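Local coordinates for protein 4-amino-4-deoxy-L-arabinose transferase or related glycosyltransferases of PMT family (Cupriavidus metallidurans, PDB 5EZM) that probably transfers 4-amino-4-deoxy-L-arabinose from a polyprenyl phosphate carrier to lipid A, as a zinc-binding membrane glycosyltransferase of the GT-C fold, at residues A[58-63]-A[156-160]; A[161-167]-A[201-206]; A[376-380]-A[424-428]. One frame throughout, in Å; residues are numbered along the deposited sequence. Where two conformers were deposited one is given.

Contact 1 (A[58-63]-A[156-160]); sequences DEGRYA and HFNTL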
loop_
_atom_site.group_PDB
_atom_site.type_symbol
_atom_site.label_atom_id
_atom_site.label_comp_id
_atom_site.label_asym_id
_atom_site.label_seq_id
_atom_site.Cartn_x
_atom_site.Cartn_y
_atom_site.Cartn_z
ATOM N N ASP A 58 8.254 3.837 2.313
ATOM C CA ASP A 58 7.138 3.125 2.935
ATOM C C ASP A 58 7.475 1.662 3.211
ATOM O O ASP A 58 7.424 1.208 4.361
ATOM C CB ASP A 58 5.898 3.237 2.051
ATOM C CG ASP A 58 5.365 4.652 1.980
ATOM O OD1 ASP A 58 5.468 5.371 2.997
ATOM O OD2 ASP A 58 4.849 5.044 0.912
ATOM N N GLU A 59 7.800 0.901 2.161
ATOM C CA GLU A 59 8.071 -0.526 2.327
ATOM C C GLU A 59 9.150 -0.765 3.373
ATOM O O GLU A 59 8.993 -1.603 4.274
ATOM C CB GLU A 59 8.487 -1.147 0.994
ATOM C CG GLU A 59 7.400 -1.188 -0.052
ATOM C CD GLU A 59 7.688 -2.215 -1.123
ATOM O OE1 GLU A 59 8.785 -2.161 -1.720
ATOM O OE2 GLU A 59 6.824 -3.089 -1.351
ATOM N N GLY A 60 10.258 -0.029 3.266
ATOM C CA GLY A 60 11.323 -0.171 4.241
ATOM C C GLY A 60 10.902 0.259 5.633
ATOM O O GLY A 60 11.210 -0.416 6.615
ATOM N N ARG A 61 10.184 1.384 5.734
ATOM C CA ARG A 61 9.787 1.897 7.044
ATOM C C ARG A 61 8.909 0.900 7.789
ATOM O O ARG A 61 9.156 0.590 8.961
ATOM C CB ARG A 61 9.060 3.236 6.904
ATOM C CG ARG A 61 8.278 3.618 8.161
ATOM C CD ARG A 61 7.684 5.017 8.098
ATOM N NE ARG A 61 6.988 5.267 6.841
ATOM C CZ ARG A 61 7.251 6.292 6.038
ATOM N NH1 ARG A 61 8.182 7.174 6.369
ATOM N NH2 ARG A 61 6.573 6.439 4.908
ATOM N N TYR A 62 7.870 0.390 7.129
ATOM C CA TYR A 62 6.968 -0.520 7.825
ATOM C C TYR A 62 7.603 -1.890 8.029
ATOM O O TYR A 62 7.363 -2.535 9.060
ATOM C CB TYR A 62 5.645 -0.611 7.067
ATOM C CG TYR A 62 4.969 0.737 6.970
ATOM C CD1 TYR A 62 4.794 1.525 8.101
ATOM C CD2 TYR A 62 4.550 1.244 5.747
ATOM C CE1 TYR A 62 4.198 2.767 8.024
ATOM C CE2 TYR A 62 3.950 2.491 5.659
ATOM C CZ TYR A 62 3.777 3.247 6.801
ATOM O OH TYR A 62 3.182 4.485 6.722
ATOM N N ALA A 63 8.437 -2.338 7.084
ATOM C CA ALA A 63 9.133 -3.605 7.282
ATOM C C ALA A 63 10.072 -3.533 8.478
ATOM O O ALA A 63 10.196 -4.500 9.242
ATOM C CB ALA A 63 9.900 -3.993 6.021
ATOM N N HIS A 156 0.640 -5.323 -3.833
ATOM C CA HIS A 156 1.976 -5.901 -3.780
ATOM C C HIS A 156 3.038 -4.898 -3.342
ATOM O O HIS A 156 4.235 -5.147 -3.528
ATOM C CB HIS A 156 2.347 -6.500 -5.135
ATOM C CG HIS A 156 1.632 -7.776 -5.438
ATOM N ND1 HIS A 156 0.262 -7.847 -5.566
ATOM C CD2 HIS A 156 2.094 -9.034 -5.623
ATOM C CE1 HIS A 156 -0.089 -9.093 -5.826
ATOM N NE2 HIS A 156 1.004 -9.833 -5.866
ATOM N N PHE A 157 2.629 -3.776 -2.755
ATOM C CA PHE A 157 3.550 -2.724 -2.342
ATOM C C PHE A 157 3.314 -2.429 -0.870
ATOM O O PHE A 157 2.225 -1.986 -0.493
ATOM C CB PHE A 157 3.354 -1.466 -3.191
ATOM C CG PHE A 157 4.406 -0.423 -2.975
ATOM C CD1 PHE A 157 5.623 -0.509 -3.629
ATOM C CD2 PHE A 157 4.178 0.645 -2.122
ATOM C CE1 PHE A 157 6.598 0.449 -3.433
ATOM C CE2 PHE A 157 5.146 1.609 -1.925
ATOM C CZ PHE A 157 6.360 1.509 -2.581
ATOM N N ASN A 158 4.332 -2.668 -0.044
ATOM C CA ASN A 158 4.163 -2.623 1.405
ATOM C C ASN A 158 3.893 -1.209 1.908
ATOM O O ASN A 158 4.824 -0.460 2.215
ATOM C CB ASN A 158 5.392 -3.205 2.108
ATOM C CG ASN A 158 5.210 -3.304 3.607
ATOM O OD1 ASN A 158 4.086 -3.316 4.108
ATOM N ND2 ASN A 158 6.318 -3.379 4.333
ATOM N N THR A 159 2.615 -0.852 2.005
ATOM C CA THR A 159 2.195 0.430 2.550
ATOM C C THR A 159 0.882 0.222 3.289
ATOM O O THR A 159 0.164 -0.749 3.047
ATOM C CB THR A 159 2.040 1.490 1.451
ATOM O OG1 THR A 159 1.789 2.766 2.049
ATOM C CG2 THR A 159 0.883 1.138 0.530
ATOM N N LEU A 160 0.573 1.146 4.202
ATOM C CA LEU A 160 -0.638 1.007 5.006
ATOM C C LEU A 160 -1.909 1.209 4.193
ATOM O O LEU A 160 -2.977 0.744 4.610
ATOM C CB LEU A 160 -0.616 1.997 6.171
ATOM C CG LEU A 160 -0.084 1.478 7.506
ATOM C CD1 LEU A 160 1.267 0.817 7.330
ATOM C CD2 LEU A 160 0.004 2.613 8.507
#

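Contact 2 (A[161-167]-A[201-206]); sequences DMTLAGV and VAILTK. With MPG ([(Z)-octadec-9-enyl] (2R)-2,3-bis(oxidanyl)propanoate), chain B.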
loop_
_atom_site.group_PDB
_atom_site.type_symbol
_atom_site.label_atom_id
_atom_site.label_comp_id
_atom_site.label_asym_id
_atom_site.label_seq_id
_atom_site.Cartn_x
_atom_site.Cartn_y
_atom_site.Cartn_z
ATOM N N ASP A 161 -1.812 1.871 3.039
ATOM C CA ASP A 161 -3.006 2.241 2.288
ATOM C C ASP A 161 -3.769 1.022 1.781
ATOM O O ASP A 161 -5.003 1.054 1.711
ATOM C CB ASP A 161 -2.619 3.158 1.127
ATOM C CG ASP A 161 -1.960 4.442 1.599
ATOM O OD1 ASP A 161 -2.460 5.041 2.576
ATOM O OD2 ASP A 161 -0.936 4.845 1.004
ATOM N N MET A 162 -3.068 -0.058 1.431
ATOM C CA MET A 162 -3.768 -1.245 0.954
ATOM C C MET A 162 -4.390 -2.032 2.104
ATOM O O MET A 162 -5.472 -2.609 1.948
ATOM C CB MET A 162 -2.821 -2.129 0.139
ATOM C CG MET A 162 -3.396 -3.496 -0.239
ATOM S SD MET A 162 -5.034 -3.463 -1.021
ATOM C CE MET A 162 -4.708 -2.441 -2.450
ATOM N N THR A 163 -3.729 -2.071 3.263
ATOM C CA THR A 163 -4.346 -2.684 4.435
ATOM C C THR A 163 -5.636 -1.959 4.803
ATOM O O THR A 163 -6.698 -2.581 4.972
ATOM C CB THR A 163 -3.369 -2.672 5.614
ATOM O OG1 THR A 163 -2.049 -2.982 5.153
ATOM C CG2 THR A 163 -3.781 -3.695 6.654
ATOM N N LEU A 164 -5.560 -0.627 4.910
ATOM C CA LEU A 164 -6.760 0.163 5.161
ATOM C C LEU A 164 -7.799 -0.039 4.066
ATOM O O LEU A 164 -9.003 -0.041 4.345
ATOM C CB LEU A 164 -6.395 1.641 5.286
ATOM C CG LEU A 164 -7.560 2.579 5.599
ATOM C CD1 LEU A 164 -8.154 2.241 6.954
ATOM C CD2 LEU A 164 -7.113 4.031 5.550
ATOM N N ALA A 165 -7.355 -0.226 2.820
ATOM C CA ALA A 165 -8.297 -0.425 1.725
ATOM C C ALA A 165 -9.021 -1.759 1.852
ATOM O O ALA A 165 -10.207 -1.864 1.516
ATOM C CB ALA A 165 -7.572 -0.334 0.385
ATOM N N GLY A 166 -8.325 -2.790 2.332
ATOM C CA GLY A 166 -8.962 -4.087 2.485
ATOM C C GLY A 166 -9.936 -4.117 3.644
ATOM O O GLY A 166 -11.048 -4.646 3.521
ATOM N N VAL A 167 -9.544 -3.541 4.784
ATOM C CA VAL A 167 -10.458 -3.548 5.923
ATOM C C VAL A 167 -11.658 -2.641 5.657
ATOM O O VAL A 167 -12.792 -2.964 6.036
ATOM C CB VAL A 167 -9.715 -3.166 7.217
ATOM C CG1 VAL A 167 -8.693 -4.233 7.559
ATOM C CG2 VAL A 167 -9.039 -1.824 7.072
ATOM N N VAL A 201 -11.014 -2.201 13.207
ATOM C CA VAL A 201 -9.713 -2.591 12.670
ATOM C C VAL A 201 -9.129 -1.466 11.823
ATOM O O VAL A 201 -7.924 -1.187 11.879
ATOM C CB VAL A 201 -9.836 -3.899 11.867
ATOM C CG1 VAL A 201 -8.484 -4.296 11.293
ATOM C CG2 VAL A 201 -10.404 -5.012 12.736
ATOM N N ALA A 202 -9.975 -0.795 11.037
ATOM C CA ALA A 202 -9.497 0.302 10.201
ATOM C C ALA A 202 -8.951 1.442 11.050
ATOM O O ALA A 202 -7.918 2.038 10.715
ATOM C CB ALA A 202 -10.619 0.798 9.288
ATOM N N ILE A 203 -9.631 1.762 12.153
ATOM C CA ILE A 203 -9.122 2.788 13.059
ATOM C C ILE A 203 -7.776 2.363 13.628
ATOM O O ILE A 203 -6.843 3.170 13.725
ATOM C CB ILE A 203 -10.146 3.083 14.172
ATOM C CG1 ILE A 203 -11.434 3.655 13.572
ATOM C CG2 ILE A 203 -9.554 4.037 15.199
ATOM C CD1 ILE A 203 -12.504 3.980 14.599
ATOM N N LEU A 204 -7.645 1.083 13.991
ATOM C CA LEU A 204 -6.357 0.556 14.429
ATOM C C LEU A 204 -5.352 0.431 13.295
ATOM O O LEU A 204 -4.208 0.044 13.548
ATOM C CB LEU A 204 -6.542 -0.805 15.100
ATOM C CG LEU A 204 -7.205 -0.783 16.476
ATOM C CD1 LEU A 204 -7.404 -2.197 17.000
ATOM C CD2 LEU A 204 -6.375 0.040 17.445
ATOM N N THR A 205 -5.743 0.735 12.060
ATOM C CA THR A 205 -4.834 0.695 10.923
ATOM C C THR A 205 -4.314 2.076 10.541
ATOM O O THR A 205 -3.111 2.244 10.323
ATOM C CB THR A 205 -5.527 0.047 9.719
ATOM O OG1 THR A 205 -5.777 -1.336 10.001
ATOM C CG2 THR A 205 -4.659 0.163 8.473
ATOM N N LYS A 206 -5.197 3.084 10.465
ATOM C CA LYS A 206 -4.746 4.412 10.061
ATOM C C LYS A 206 -5.550 5.530 10.719
ATOM O O LYS A 206 -5.654 6.626 10.156
ATOM C CB LYS A 206 -4.800 4.556 8.540
ATOM C CG LYS A 206 -3.733 5.471 7.969
ATOM C CD LYS A 206 -3.855 5.575 6.461
ATOM C CE LYS A 206 -2.905 6.613 5.898
ATOM N NZ LYS A 206 -3.188 6.851 4.459
HETATM C C2 MPG B . -10.466 12.750 10.730
HETATM C C3 MPG B . -10.036 12.917 9.277
HETATM C C4 MPG B . -8.563 12.593 9.073
HETATM C C5 MPG B . -8.167 12.508 7.590
HETATM C C6 MPG B . -6.745 11.955 7.406
HETATM C C7 MPG B . -6.594 11.143 6.107
HETATM C C8 MPG B . -5.436 10.119 6.189
HETATM C C9 MPG B . -5.695 8.849 5.338
HETATM C C1 MPG B . -11.859 13.321 11.004
#

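Contact 3 (A[376-380]-A[424-428]); sequences LIGMA and IAVAR. With MPG ([(Z)-octadec-9-enyl] (2R)-2,3-bis(oxidanyl)propanoate), chain I; MPG ([(Z)-octadec-9-enyl] (2R)-2,3-bis(oxidanyl)propanoate), chain C.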
loop_
_atom_site.group_PDB
_atom_site.type_symbol
_atom_site.label_atom_id
_atom_site.label_comp_id
_atom_site.label_asym_id
_atom_site.label_seq_id
_atom_site.Cartn_x
_atom_site.Cartn_y
_atom_site.Cartn_z
ATOM N N LEU A 376 -12.285 -3.760 -26.026
ATOM C CA LEU A 376 -11.034 -4.403 -26.422
ATOM C C LEU A 376 -10.293 -3.576 -27.462
ATOM O O LEU A 376 -9.059 -3.514 -27.450
ATOM C CB LEU A 376 -11.306 -5.805 -26.964
ATOM C CG LEU A 376 -11.674 -6.877 -25.945
ATOM C CD1 LEU A 376 -11.993 -8.191 -26.643
ATOM C CD2 LEU A 376 -10.534 -7.046 -24.969
ATOM N N ILE A 377 -11.028 -2.948 -28.382
ATOM C CA ILE A 377 -10.387 -2.099 -29.383
ATOM C C ILE A 377 -9.717 -0.908 -28.712
ATOM O O ILE A 377 -8.533 -0.625 -28.943
ATOM C CB ILE A 377 -11.408 -1.647 -30.441
ATOM C CG1 ILE A 377 -11.892 -2.845 -31.259
ATOM C CG2 ILE A 377 -10.793 -0.586 -31.339
ATOM C CD1 ILE A 377 -12.941 -2.495 -32.283
ATOM N N GLY A 378 -10.465 -0.195 -27.866
ATOM C CA GLY A 378 -9.886 0.952 -27.182
ATOM C C GLY A 378 -8.654 0.585 -26.373
ATOM O O GLY A 378 -7.613 1.248 -26.462
ATOM N N MET A 379 -8.753 -0.486 -25.580
ATOM C CA MET A 379 -7.631 -0.865 -24.728
ATOM C C MET A 379 -6.448 -1.367 -25.544
ATOM O O MET A 379 -5.295 -1.182 -25.139
ATOM C CB MET A 379 -8.060 -1.919 -23.711
ATOM C CG MET A 379 -7.044 -2.109 -22.600
ATOM S SD MET A 379 -6.628 -0.538 -21.816
ATOM C CE MET A 379 -5.222 -1.013 -20.814
ATOM N N ALA A 380 -6.708 -2.008 -26.686
ATOM C CA ALA A 380 -5.617 -2.388 -27.574
ATOM C C ALA A 380 -4.905 -1.152 -28.101
ATOM O O ALA A 380 -3.670 -1.120 -28.174
ATOM C CB ALA A 380 -6.141 -3.239 -28.730
ATOM N N ILE A 424 -5.178 -9.048 -24.742
ATOM C CA ILE A 424 -6.274 -8.430 -25.487
ATOM C C ILE A 424 -6.588 -9.239 -26.739
ATOM O O ILE A 424 -7.759 -9.474 -27.071
ATOM C CB ILE A 424 -5.926 -6.969 -25.827
ATOM C CG1 ILE A 424 -5.883 -6.121 -24.556
ATOM C CG2 ILE A 424 -6.916 -6.389 -26.839
ATOM C CD1 ILE A 424 -5.477 -4.694 -24.808
ATOM N N ALA A 425 -5.548 -9.690 -27.444
ATOM C CA ALA A 425 -5.745 -10.440 -28.681
ATOM C C ALA A 425 -6.447 -11.767 -28.418
ATOM O O ALA A 425 -7.437 -12.102 -29.082
ATOM C CB ALA A 425 -4.400 -10.665 -29.372
ATOM N N VAL A 426 -5.950 -12.539 -27.448
ATOM C CA VAL A 426 -6.586 -13.822 -27.167
ATOM C C VAL A 426 -7.986 -13.617 -26.591
ATOM O O VAL A 426 -8.882 -14.439 -26.819
ATOM C CB VAL A 426 -5.693 -14.681 -26.248
ATOM C CG1 VAL A 426 -5.232 -13.890 -25.055
ATOM C CG2 VAL A 426 -6.424 -15.934 -25.802
ATOM N N ALA A 427 -8.212 -12.515 -25.871
ATOM C CA ALA A 427 -9.567 -12.204 -25.421
ATOM C C ALA A 427 -10.494 -11.965 -26.607
ATOM O O ALA A 427 -11.642 -12.431 -26.614
ATOM C CB ALA A 427 -9.555 -10.988 -24.497
ATOM N N ARG A 428 -10.011 -11.245 -27.622
ATOM C CA ARG A 428 -10.799 -11.065 -28.837
ATOM C C ARG A 428 -11.058 -12.399 -29.526
ATOM O O ARG A 428 -12.130 -12.607 -30.105
ATOM C CB ARG A 428 -10.094 -10.096 -29.787
ATOM C CG ARG A 428 -10.844 -9.851 -31.090
ATOM C CD ARG A 428 -12.265 -9.383 -30.825
ATOM N NE ARG A 428 -13.006 -9.150 -32.061
ATOM C CZ ARG A 428 -13.741 -10.070 -32.678
ATOM N NH1 ARG A 428 -13.836 -11.295 -32.176
ATOM N NH2 ARG A 428 -14.380 -9.766 -33.800
HETATM C C2 MPG I . -11.138 3.928 -24.517
HETATM C C3 MPG I . -12.189 2.938 -25.002
HETATM C C4 MPG I . -13.531 3.603 -25.256
HETATM C C5 MPG I . -14.635 2.578 -25.557
HETATM C C6 MPG I . -16.027 3.227 -25.585
HETATM C C7 MPG I . -17.144 2.200 -25.836
HETATM C C8 MPG I . -18.555 2.832 -25.751
HETATM C C1 MPG I . -9.882 3.222 -23.999
HETATM C C2 MPG C . -8.596 -5.752 -31.487
HETATM C C3 MPG C . -7.411 -6.530 -30.932
HETATM C C4 MPG C . -6.098 -6.089 -31.559
HETATM C C5 MPG C . -4.904 -6.924 -31.069
HETATM C C6 MPG C . -3.559 -6.296 -31.461
HETATM C C7 MPG C . -2.376 -7.020 -30.795
HETATM C C1 MPG C . -9.933 -6.251 -30.930
#

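Contact 1 (A[58-63]-A[156-160])
Glu59 and Asn158 bring the two backbones together, their CA atoms 4.5 Å apart where the first turn of helix 58-72 meets the loop between helices 149-155 and 160-178. In this GT-C membrane enzyme the contact ties an early helix to the loop between two later ones. Asn158 N donates to Glu59 OE2 at 2.8 Å and an angle of 171°, a nearly straight bond made on the anti lone pair. The same oxygen forms a salt bridge with Arg111, and Glu59 OE1 accepts from Val55 N, so both carboxylate oxygens are held. With both oxygens held, the carboxylate lies stacked on the Phe157 ring, the planes 6° apart, and Glu59 CG stands 3.8 Å from the ring centroid in a CH-pi contact. Asn158 has its CG anti to the backbone N (chi1 -174°), which carries the amide to the helix, where Asn158 ND2 makes a weak bond of 3.2 Å to Glu59 O; its OD1 has a weak bond from His92. On the Tyr62 ring, Asn158 O lies in plane at the edge, while Leu160 CD1 sits over the centre of one face, 3.4 Å from the centroid.

Contact 2 (A[161-167]-A[201-206])
Asp161 and Lys206 join one end of an antiparallel helix pair in the membrane part of the GT-C fold. Helices 160-178 and 185-206 run at 169° to each other over these segments, with their axes approaching to 9.2 Å and the nearest CA atoms, those of Leu164 and Ala202, 5.7 Å apart.

The polar link across the pair is a salt bridge: Lys206 NZ donates to Asp161 OD1 at 2.7 Å and meets that oxygen nearly along its C-O axis. Lys206 reaches it because its chain is extended beyond CG (chi3 173°) and spans the gap between the helices. A bound MPG lipid comes up to the lysine end, its C9 lying 3.3 Å from Lys206 NZ, a packing contact only. With an alanine in place of Lys206, the Asp161 carboxylate would probably lose its charged mate, and a gap would be likely to open where the lysine chain lay against Leu164.

Apolar contacts fill the interface beyond the salt bridge. The two methyls of Leu164 divide the work: CD1 rests 3.7 Å from Ala202 CB, whereas CD2 meets the Lys206 chain, 3.7 Å from its CD, the two side chains crossing at about a right angle. Further along, Val167 CG1 touches Val201 CG1 at 3.7 Å, and its CG2 packs on the methyl of Ala202. This valine pair also borders another MPG molecule.

The two threonine hydroxyls find partners other than the facing helix. Thr163 OG1 bonds His92 of helix 91-103. Thr205 CG2 lies against Leu164, near its backbone N and CB, and the hydroxyl turns back along its own helix: Thr205 OG1 donates to Val201 O at 2.9 Å, from above the carbonyl plane and 41° out of it.

Contact 3 (A[376-380]-A[424-428])
Leu376 O accepts the helical bond from Ala380 N at 2.9 Å, and Ile424 of the neighbouring helix lies over this turn. Its two arms spread over the backbone: Ile424 CG2 lies 3.6 Å from Leu376 O, while Ile424 CD1 reaches 3.5 Å from Met379 O and also touches Ala380 N. The spread follows from the torsions, with CG1 anti to the carbonyl carbon (chi1 -68°) and CD1 carried onward in an extended arm. Ala380 CB meets Ile424 CG2 at 3.8 Å. Met379 CG also packs on Ile424 CD1, but Met379 was deposited in two conformers and that detail is less certain.

The pair is an antiparallel packing of helices 369-389 and 403-430, both segments lying in predicted transmembrane spans, with local axes that cross at -164° and approach to 10.3 Å. Leu376 answers from the opposite helix, sliding past Ile424 in the reverse direction. Its CD1 ends 3.8 Å from Arg428 N, and its CD2 lies near Ile424 CG2 and Ala427 CB. Helix 435-456 lies alongside, with Tyr442 touching both Leu376 and Met379. Bound MPG lipids flank the pair: Gly378 CA lies 3.7 Å from C3 of one, at a place where a CB would clash, and Arg428 CG lies 3.7 Å from C1 of another.

Contacts 1 and 2 follow one another directly in the chain and touch, with Leu160 CD2 3.6 Å from Thr205 O; their centres are about 13 Å apart. His92 bridges them further, with a weak hydrogen bond to Asn158 of contact 1 and an ordinary one to Thr163 of contact 2. Both lie near the zinc site: the side chain of Glu87, a zinc ligand, is about 7 Å from that of Tyr62 and about 9 Å from that of Lys206. The bound phosphocholine lies about 7 Å from the Lys206 side chain and about 9 Å from that of Leu160. Contact 3, a lipid-flanked helix packing, is remote from both, about 34 and 35 Å between centres.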